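Local coordinates for enoyl-CoA hydratase/isomerase family protein (Bacillus anthracis, PDB 3KQF) that probably catalyses the reversible addition of water to the double bond of 2-enoyl-CoA thioesters, as enoyl-CoA hydratases of the crotonase superfamily do, at residues 8-13 and 39-44; 44-49 and 95-100; 136-141 and 170-175. All coordinates share one frame; numbering follows the deposited sequence.

Interaction 1. Residues 8-13 and 39-44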
loop_
_atom_site.group_PDB
_atom_site.type_symbol
_atom_site.label_atom_id
_atom_site.label_comp_id
_atom_site.label_asym_id
_atom_site.label_seq_id
_atom_site.Cartn_x
_atom_site.Cartn_y
_atom_site.Cartn_z
ATOM N N GLN A 8 -20.113 21.166 25.571
ATOM C CA GLN A 8 -20.793 20.130 26.340
ATOM C C GLN A 8 -20.560 18.706 25.842
ATOM O O GLN A 8 -20.691 17.761 26.612
ATOM C CB GLN A 8 -22.304 20.390 26.361
ATOM C CG GLN A 8 -22.726 21.674 27.058
ATOM C CD GLN A 8 -24.231 21.759 27.241
ATOM O OE1 GLN A 8 -24.973 20.882 26.798
ATOM N NE2 GLN A 8 -24.689 22.816 27.906
ATOM N N ASN A 9 -20.241 18.554 24.559
ATOM C CA ASN A 9 -20.065 17.239 23.956
ATOM C C ASN A 9 -18.601 16.841 23.724
ATOM O O ASN A 9 -18.322 15.691 23.388
ATOM C CB ASN A 9 -20.842 17.188 22.639
ATOM C CG ASN A 9 -22.351 17.300 22.856
ATOM O OD1 ASN A 9 -22.969 16.415 23.449
ATOM N ND2 ASN A 9 -22.944 18.376 22.363
ATOM N N ILE A 10 -17.684 17.790 23.866
ATOM C CA ILE A 10 -16.259 17.485 23.760
ATOM C C ILE A 10 -15.502 18.223 24.861
ATOM O O ILE A 10 -16.036 19.132 25.501
ATOM C CB ILE A 10 -15.656 17.840 22.391
ATOM C CG1 ILE A 10 -15.650 19.349 22.167
ATOM C CG2 ILE A 10 -16.393 17.121 21.247
ATOM C CD1 ILE A 10 -15.017 19.726 20.845
ATOM N N SER A 11 -14.267 17.794 25.087
ATOM C CA SER A 11 -13.386 18.393 26.081
ATOM C C SER A 11 -12.116 18.769 25.340
ATOM O O SER A 11 -11.684 18.039 24.456
ATOM C CB SER A 11 -13.037 17.390 27.181
ATOM O OG SER A 11 -14.184 16.958 27.879
ATOM N N VAL A 12 -11.544 19.926 25.652
ATOM C CA VAL A 12 -10.290 20.332 25.008
ATOM C C VAL A 12 -9.293 20.596 26.119
ATOM O O VAL A 12 -9.602 21.332 27.050
ATOM C CB VAL A 12 -10.453 21.594 24.154
ATOM C CG1 VAL A 12 -9.111 22.012 23.556
ATOM C CG2 VAL A 12 -11.453 21.371 23.052
ATOM N N ASP A 13 -8.119 19.970 26.044
ATOM C CA ASP A 13 -7.092 20.144 27.073
ATOM C C ASP A 13 -5.729 20.514 26.477
ATOM O O ASP A 13 -5.155 19.751 25.664
ATOM C CB ASP A 13 -6.965 18.881 27.921
ATOM C CG ASP A 13 -5.989 19.045 29.088
ATOM O OD1 ASP A 13 -5.607 20.193 29.425
ATOM O OD2 ASP A 13 -5.611 18.017 29.683
ATOM N N GLU A 39 -20.890 19.972 15.468
ATOM C CA GLU A 39 -20.834 21.448 15.493
ATOM C C GLU A 39 -19.693 21.948 16.393
ATOM O O GLU A 39 -18.899 22.799 15.983
ATOM C CB GLU A 39 -22.168 22.022 15.995
ATOM C CG GLU A 39 -22.189 23.538 16.251
ATOM C CD GLU A 39 -22.038 24.369 14.995
ATOM O OE1 GLU A 39 -22.170 23.813 13.879
ATOM O OE2 GLU A 39 -21.809 25.593 15.129
ATOM N N GLU A 40 -19.627 21.422 17.616
ATOM C CA GLU A 40 -18.570 21.800 18.567
ATOM C C GLU A 40 -17.174 21.420 18.080
ATOM O O GLU A 40 -16.208 22.187 18.256
ATOM C CB GLU A 40 -18.819 21.177 19.949
ATOM C CG GLU A 40 -19.995 21.764 20.674
ATOM C CD GLU A 40 -20.213 21.181 22.057
ATOM O OE1 GLU A 40 -19.536 20.204 22.420
ATOM O OE2 GLU A 40 -21.064 21.727 22.800
ATOM N N LEU A 41 -17.064 20.233 17.492
ATOM C CA LEU A 41 -15.800 19.756 16.986
ATOM C C LEU A 41 -15.325 20.643 15.830
ATOM O O LEU A 41 -14.170 21.033 15.793
ATOM C CB LEU A 41 -15.898 18.275 16.595
ATOM C CG LEU A 41 -14.612 17.553 16.218
ATOM C CD1 LEU A 41 -13.503 17.731 17.270
ATOM C CD2 LEU A 41 -14.934 16.064 16.009
ATOM N N GLN A 42 -16.220 20.994 14.907
ATOM C CA GLN A 42 -15.850 21.878 13.803
ATOM C C GLN A 42 -15.369 23.245 14.307
ATOM O O GLN A 42 -14.435 23.807 13.762
ATOM C CB GLN A 42 -17.012 22.067 12.824
ATOM C CG GLN A 42 -17.401 20.811 12.029
ATOM C CD GLN A 42 -18.500 21.076 11.005
ATOM O OE1 GLN A 42 -19.021 22.180 10.916
ATOM N NE2 GLN A 42 -18.857 20.051 10.229
ATOM N N ASN A 43 -16.029 23.786 15.330
ATOM C CA ASN A 43 -15.642 25.086 15.880
ATOM C C ASN A 43 -14.236 25.035 16.492
ATOM O O ASN A 43 -13.440 25.944 16.283
ATOM C CB ASN A 43 -16.671 25.577 16.907
ATOM C CG ASN A 43 -18.048 25.833 16.289
ATOM O OD1 ASN A 43 -18.191 25.919 15.072
ATOM N ND2 ASN A 43 -19.062 25.976 17.138
ATOM N N ILE A 44 -13.929 23.979 17.246
ATOM C CA ILE A 44 -12.599 23.856 17.858
ATOM C C ILE A 44 -11.543 23.588 16.776
ATOM O O ILE A 44 -10.430 24.092 16.866
ATOM C CB ILE A 44 -12.533 22.779 18.963
ATOM C CG1 ILE A 44 -11.135 22.754 19.596
ATOM C CG2 ILE A 44 -12.861 21.415 18.414
ATOM C CD1 ILE A 44 -10.716 24.053 20.233
#
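OE1 of E40 takes the backbone N-H of N9 at 2.8 Å, and a second, weak bond reaches the same oxygen from the N of I10 at a poor angle. The other carboxylate oxygen, OE2, receives the N of Q8 at 3.0 Å along an almost straight N-H...O line (178°). Both strong bonds arrive on the syn side of the carboxylate, the one from Q8 tilted 26° out of its plane. The two oxygens thus bridge consecutive backbone amides, which fixes the rotation of the group. CB of N9 rests against OE1, and the two side chains cross at about a right angle. The glutamate gets there with CG anti to its own carbonyl carbon and an extended chain beyond, carrying the carboxylate from helix 35-49 to the loop that leads into strand 10-13.

Next along the strand the contact turns apolar. I10 runs past the E40 side chain in the opposite direction and sets CD1 on CG2 of I44 at 3.7 Å, with L41 a looser neighbour. V12 and I44 meet tip to tip, CG2 to CG1 at 3.7 Å.

Strand and helix run nearly parallel, 22° apart. Pairing with backbone N-H groups ties the turn before the edge strand to the helix, and those donors would probably help stabilise E40 as a carboxylate.

Interaction 2. Residues 44-49 and 95-100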
loop_
_atom_site.group_PDB
_atom_site.type_symbol
_atom_site.label_atom_id
_atom_site.label_comp_id
_atom_site.label_asym_id
_atom_site.label_seq_id
_atom_site.Cartn_x
_atom_site.Cartn_y
_atom_site.Cartn_z
ATOM N N ILE A 44 -13.929 23.979 17.246
ATOM C CA ILE A 44 -12.599 23.856 17.858
ATOM C C ILE A 44 -11.543 23.588 16.776
ATOM O O ILE A 44 -10.430 24.092 16.866
ATOM C CB ILE A 44 -12.533 22.779 18.963
ATOM C CG1 ILE A 44 -11.135 22.754 19.596
ATOM C CG2 ILE A 44 -12.861 21.415 18.414
ATOM C CD1 ILE A 44 -10.716 24.053 20.233
ATOM N N LEU A 45 -11.895 22.802 15.758
ATOM C CA LEU A 45 -10.957 22.546 14.646
ATOM C C LEU A 45 -10.584 23.877 13.940
ATOM O O LEU A 45 -9.430 24.080 13.562
ATOM C CB LEU A 45 -11.541 21.526 13.675
ATOM C CG LEU A 45 -11.602 20.090 14.235
ATOM C CD1 LEU A 45 -12.375 19.154 13.316
ATOM C CD2 LEU A 45 -10.199 19.535 14.503
ATOM N N THR A 46 -11.556 24.781 13.799
ATOM C CA THR A 46 -11.321 26.103 13.178
ATOM C C THR A 46 -10.359 26.934 14.006
ATOM O O THR A 46 -9.543 27.677 13.458
ATOM C CB THR A 46 -12.628 26.894 12.999
ATOM O OG1 THR A 46 -13.528 26.137 12.199
ATOM C CG2 THR A 46 -12.382 28.260 12.324
ATOM N N GLN A 47 -10.466 26.827 15.327
ATOM C CA GLN A 47 -9.578 27.558 16.230
ATOM C C GLN A 47 -8.144 27.002 16.144
ATOM O O GLN A 47 -7.198 27.738 15.924
ATOM C CB GLN A 47 -10.127 27.487 17.663
ATOM C CG GLN A 47 -9.301 28.229 18.708
ATOM C CD GLN A 47 -10.057 28.445 20.027
ATOM O OE1 GLN A 47 -11.101 27.831 20.275
ATOM N NE2 GLN A 47 -9.521 29.324 20.878
ATOM N N ILE A 48 -8.005 25.691 16.278
ATOM C CA ILE A 48 -6.696 25.030 16.218
ATOM C C ILE A 48 -5.984 25.268 14.878
ATOM O O ILE A 48 -4.759 25.434 14.832
ATOM C CB ILE A 48 -6.837 23.523 16.500
ATOM C CG1 ILE A 48 -7.323 23.312 17.937
ATOM C CG2 ILE A 48 -5.490 22.814 16.284
ATOM C CD1 ILE A 48 -7.836 21.898 18.222
ATOM N N ASN A 49 -6.765 25.340 13.800
ATOM C CA ASN A 49 -6.232 25.600 12.475
ATOM C C ASN A 49 -5.375 26.894 12.428
ATOM O O ASN A 49 -4.415 26.979 11.654
ATOM C CB ASN A 49 -7.394 25.668 11.465
ATOM C CG ASN A 49 -6.934 25.592 10.041
ATOM O OD1 ASN A 49 -6.553 24.519 9.565
ATOM N ND2 ASN A 49 -7.053 26.700 9.314
HETATM N N MSE A 95 -14.408 15.304 9.019
HETATM C CA MSE A 95 -13.252 14.471 8.701
HETATM C C MSE A 95 -12.233 15.257 7.860
HETATM O O MSE A 95 -11.037 15.191 8.106
HETATM C CB MSE A 95 -13.648 13.202 7.945
HETATM C CG MSE A 95 -14.720 12.357 8.600
HETATM SE SE MSE A 95 -14.311 11.963 10.449
HETATM C CE MSE A 95 -15.827 10.842 10.930
ATOM N N GLU A 96 -12.707 15.986 6.861
ATOM C CA GLU A 96 -11.821 16.791 6.022
ATOM C C GLU A 96 -11.081 17.839 6.841
ATOM O O GLU A 96 -9.906 18.079 6.619
ATOM C CB GLU A 96 -12.598 17.463 4.900
ATOM C CG GLU A 96 -13.159 16.456 3.929
ATOM C CD GLU A 96 -14.053 17.078 2.895
ATOM O OE1 GLU A 96 -14.857 17.975 3.253
ATOM O OE2 GLU A 96 -13.980 16.631 1.731
HETATM N N MSE A 97 -11.772 18.456 7.796
HETATM C CA MSE A 97 -11.141 19.472 8.636
HETATM C C MSE A 97 -10.041 18.880 9.522
HETATM O O MSE A 97 -9.011 19.531 9.753
HETATM C CB MSE A 97 -12.192 20.202 9.474
HETATM C CG MSE A 97 -13.209 20.985 8.657
HETATM SE SE MSE A 97 -14.548 21.826 9.833
HETATM C CE MSE A 97 -13.317 22.932 10.773
ATOM N N VAL A 98 -10.251 17.653 10.017
ATOM C CA VAL A 98 -9.228 16.973 10.833
ATOM C C VAL A 98 -8.023 16.700 9.965
ATOM O O VAL A 98 -6.889 17.013 10.328
ATOM C CB VAL A 98 -9.717 15.596 11.376
ATOM C CG1 VAL A 98 -8.520 14.797 11.984
ATOM C CG2 VAL A 98 -10.827 15.777 12.375
ATOM N N GLU A 99 -8.281 16.141 8.790
ATOM C CA GLU A 99 -7.233 15.763 7.873
ATOM C C GLU A 99 -6.411 16.964 7.417
ATOM O O GLU A 99 -5.188 16.869 7.322
ATOM C CB GLU A 99 -7.836 15.026 6.677
ATOM C CG GLU A 99 -6.840 14.253 5.869
ATOM C CD GLU A 99 -7.503 13.322 4.875
ATOM O OE1 GLU A 99 -7.164 12.112 4.880
ATOM O OE2 GLU A 99 -8.385 13.785 4.118
ATOM N N GLN A 100 -7.077 18.089 7.176
ATOM C CA GLN A 100 -6.406 19.313 6.716
ATOM C C GLN A 100 -5.817 20.259 7.763
ATOM O O GLN A 100 -5.299 21.313 7.403
ATOM C CB GLN A 100 -7.338 20.061 5.773
ATOM C CG GLN A 100 -7.649 19.243 4.526
ATOM C CD GLN A 100 -8.724 19.865 3.659
ATOM O OE1 GLN A 100 -9.174 20.977 3.922
ATOM N NE2 GLN A 100 -9.156 19.137 2.625
HETATM O O HOH W 1 -8.633 22.016 9.019
#
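L45 and selenomethionine M97 bring together helices 35-49 and 81-99, and V98 completes the apolar part of the contact. M97 extends from its helix with CG anti to the carbonyl carbon, then bends at the CG-SE bond (chi3 62°). The bend lays its terminal methyl CE against the flank of the opposite helix, 3.7 Å from CB of L45. The same methyl lies 3.5 Å from OG1 of T46, a van der Waals approach to a hydroxyl already hydrogen-bonded to the O of Q42 one turn earlier. M97 therefore bridges two successive residues of helix 35-49, nestling beside the leucine stem rather than meeting its tip.

The leucine answers in the other direction. With CG beside its backbone N and the chain extended beyond, its CD1 reaches across to the second helix, where it lies 3.8 Å from CG2 of V98 and 4.0 Å from CB of M97. The CB of V98 points away from helix 35-49, yet its CG2 branch still comes round to the leucine methyl. L45 and M97 thus interlock, each putting a methyl at the base of the other.

Beyond this pair the contact becomes polar and thinner. A water donates to the O of M97 at 2.6 Å and, weakly, to OD1 of N49, linking N49 to the backbone of helix 81-99.

The short helical segments run almost parallel, crossing at 20° with axes 10.1 Å apart. Elsewhere on helix 35-49, I48 packs on V20 and I22 of strand 19-24. V98 also touches A123 of helix 116-123, while E96 and E99 pack on L231 and L227 of a neighbouring subunit, placing helix 81-99 between helix 35-49 and the subunit interface.

Interaction 3. Residues 136-141 and 170-175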
loop_
_atom_site.group_PDB
_atom_site.type_symbol
_atom_site.label_atom_id
_atom_site.label_comp_id
_atom_site.label_asym_id
_atom_site.label_seq_id
_atom_site.Cartn_x
_atom_site.Cartn_y
_atom_site.Cartn_z
ATOM N N GLY A 136 -13.618 -1.279 12.954
ATOM C CA GLY A 136 -14.311 -1.843 11.810
ATOM C C GLY A 136 -15.233 -0.849 11.156
ATOM O O GLY A 136 -15.695 0.103 11.794
ATOM N N LEU A 137 -15.505 -1.080 9.883
ATOM C CA LEU A 137 -16.462 -0.270 9.142
ATOM C C LEU A 137 -17.682 -1.155 9.012
ATOM O O LEU A 137 -17.795 -1.951 8.078
ATOM C CB LEU A 137 -15.921 0.163 7.792
ATOM C CG LEU A 137 -14.823 1.222 7.848
ATOM C CD1 LEU A 137 -14.292 1.521 6.475
ATOM C CD2 LEU A 137 -15.363 2.497 8.481
ATOM N N THR A 138 -18.618 -0.957 9.930
ATOM C CA THR A 138 -19.817 -1.789 10.051
ATOM C C THR A 138 -20.985 -1.357 9.172
ATOM O O THR A 138 -22.030 -2.006 9.192
ATOM C CB THR A 138 -20.305 -1.764 11.506
ATOM O OG1 THR A 138 -20.472 -0.398 11.904
ATOM C CG2 THR A 138 -19.284 -2.461 12.460
ATOM N N GLU A 139 -20.792 -0.295 8.386
ATOM C CA GLU A 139 -21.860 0.278 7.552
ATOM C C GLU A 139 -22.729 -0.688 6.700
ATOM O O GLU A 139 -23.957 -0.585 6.712
ATOM C CB GLU A 139 -21.303 1.416 6.670
ATOM C CG GLU A 139 -20.919 2.695 7.442
ATOM C CD GLU A 139 -19.532 2.676 8.103
ATOM O OE1 GLU A 139 -18.934 1.599 8.269
ATOM O OE2 GLU A 139 -19.019 3.780 8.436
ATOM N N THR A 140 -22.122 -1.639 5.998
ATOM C CA THR A 140 -22.895 -2.530 5.138
ATOM C C THR A 140 -23.860 -3.417 5.941
ATOM O O THR A 140 -24.860 -3.872 5.393
ATOM C CB THR A 140 -22.014 -3.397 4.217
ATOM O OG1 THR A 140 -21.119 -4.159 5.039
ATOM C CG2 THR A 140 -21.233 -2.495 3.158
ATOM N N THR A 141 -23.571 -3.649 7.232
ATOM C CA THR A 141 -24.489 -4.440 8.092
ATOM C C THR A 141 -25.773 -3.643 8.404
ATOM O O THR A 141 -26.737 -4.200 8.919
ATOM C CB THR A 141 -23.841 -4.904 9.430
ATOM O OG1 THR A 141 -23.718 -3.803 10.349
ATOM C CG2 THR A 141 -22.485 -5.582 9.181
ATOM N N GLY A 170 -18.229 -6.051 6.969
ATOM C CA GLY A 170 -18.595 -5.138 8.064
ATOM C C GLY A 170 -18.180 -5.707 9.411
ATOM O O GLY A 170 -18.747 -5.355 10.441
ATOM N N ARG A 171 -17.178 -6.582 9.402
ATOM C CA ARG A 171 -16.752 -7.259 10.626
ATOM C C ARG A 171 -15.909 -6.404 11.557
ATOM O O ARG A 171 -15.223 -5.475 11.121
ATOM C CB ARG A 171 -16.023 -8.561 10.294
ATOM C CG ARG A 171 -14.595 -8.393 9.753
ATOM C CD ARG A 171 -14.041 -9.688 9.191
ATOM N NE ARG A 171 -12.658 -9.543 8.748
ATOM C CZ ARG A 171 -11.588 -9.816 9.499
ATOM N NH1 ARG A 171 -11.720 -10.308 10.729
ATOM N NH2 ARG A 171 -10.369 -9.608 9.011
ATOM N N ARG A 172 -15.975 -6.724 12.850
ATOM C CA ARG A 172 -15.196 -6.017 13.854
ATOM C C ARG A 172 -13.883 -6.773 14.047
ATOM O O ARG A 172 -13.865 -8.015 14.083
ATOM C CB ARG A 172 -15.898 -5.960 15.211
ATOM C CG ARG A 172 -17.241 -5.308 15.256
ATOM C CD ARG A 172 -17.666 -5.253 16.726
ATOM N NE ARG A 172 -18.958 -4.621 16.933
ATOM C CZ ARG A 172 -19.404 -4.200 18.116
ATOM N NH1 ARG A 172 -18.647 -4.290 19.195
ATOM N NH2 ARG A 172 -20.594 -3.639 18.208
ATOM N N ILE A 173 -12.798 -6.021 14.215
ATOM C CA ILE A 173 -11.485 -6.612 14.403
ATOM C C ILE A 173 -10.828 -6.059 15.674
ATOM O O ILE A 173 -11.149 -4.951 16.119
ATOM C CB ILE A 173 -10.612 -6.378 13.166
ATOM C CG1 ILE A 173 -10.278 -4.882 13.005
ATOM C CG2 ILE A 173 -11.341 -6.913 11.887
ATOM C CD1 ILE A 173 -9.334 -4.598 11.851
ATOM N N SER A 174 -9.945 -6.848 16.277
ATOM C CA SER A 174 -9.250 -6.449 17.493
ATOM C C SER A 174 -8.153 -5.454 17.171
ATOM O O SER A 174 -7.758 -5.307 16.035
ATOM C CB SER A 174 -8.597 -7.648 18.150
ATOM O OG SER A 174 -7.555 -8.165 17.330
ATOM N N ALA A 175 -7.608 -4.837 18.209
ATOM C CA ALA A 175 -6.510 -3.892 18.032
ATOM C C ALA A 175 -5.290 -4.609 17.444
ATOM O O ALA A 175 -4.551 -4.038 16.645
ATOM C CB ALA A 175 -6.160 -3.268 19.368
HETATM O O HOH W 2 -14.995 -3.674 9.018
#
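Backbone packing dominates here, and G170 and G136 allow it. CA of G170 makes a C-H...O contact with the O of L137 at 3.3 Å, 154° at the hydrogen. Its positive phi (67°) turns the chain out of helix 160-169, and a CB there would run into CG2 of T141. At G136 CA lies 3.8 Å from the O of R171, and a CB would collide with that carbonyl.

T138 and T141 close in on G170 with their methyls. T138 brings CG2 to 3.6 Å from the O of G170, and T141 lays its own CG2 on the same carbonyl at 4.0 Å. In T141 the methyl is anti to the carbonyl carbon, and OG1, lying between N and C (chi1 74°), turns back to donate to the O of T138 at 2.7 Å, in the carbonyl plane. The N of T141 also donates to that oxygen, so two bonds hold the turn. OG1 of T140 serves the end of helix 160-169 instead, bonding the O of I167.

One water joins the two segments, accepting from the N of L137 and lying 2.8 Å from the O of R171.

G136 ends strand 134-136, which pairs antiparallel with strand 173-174 through L135 and I173. L137 packs on helices 116-123 and 160-169, and the O of T141 accepts from Y262 of a neighbouring subunit.

In the fold
Interactions 1 and 2 hold the same helix, 35-49, from two sides and share I44; M97 CE even touches the O of Q42, 3.3 Å away. Interaction 1 joins the helix to an edge strand of the six-stranded sheet, mixing largely buried aliphatic packing with a carboxylate on backbone amides. Interaction 2 joins it to helix 81-99 through apolar side chains, with one water between N49 and the backbone of M97. Interaction 3 belongs to the small three-stranded sheet, its centre about 26 Å from each of the others, and relies on glycines and close backbone approach. All three are partly buried; interactions 2 and 3 also touch the second subunit, whereas no other chain of the assembly touches interaction 1.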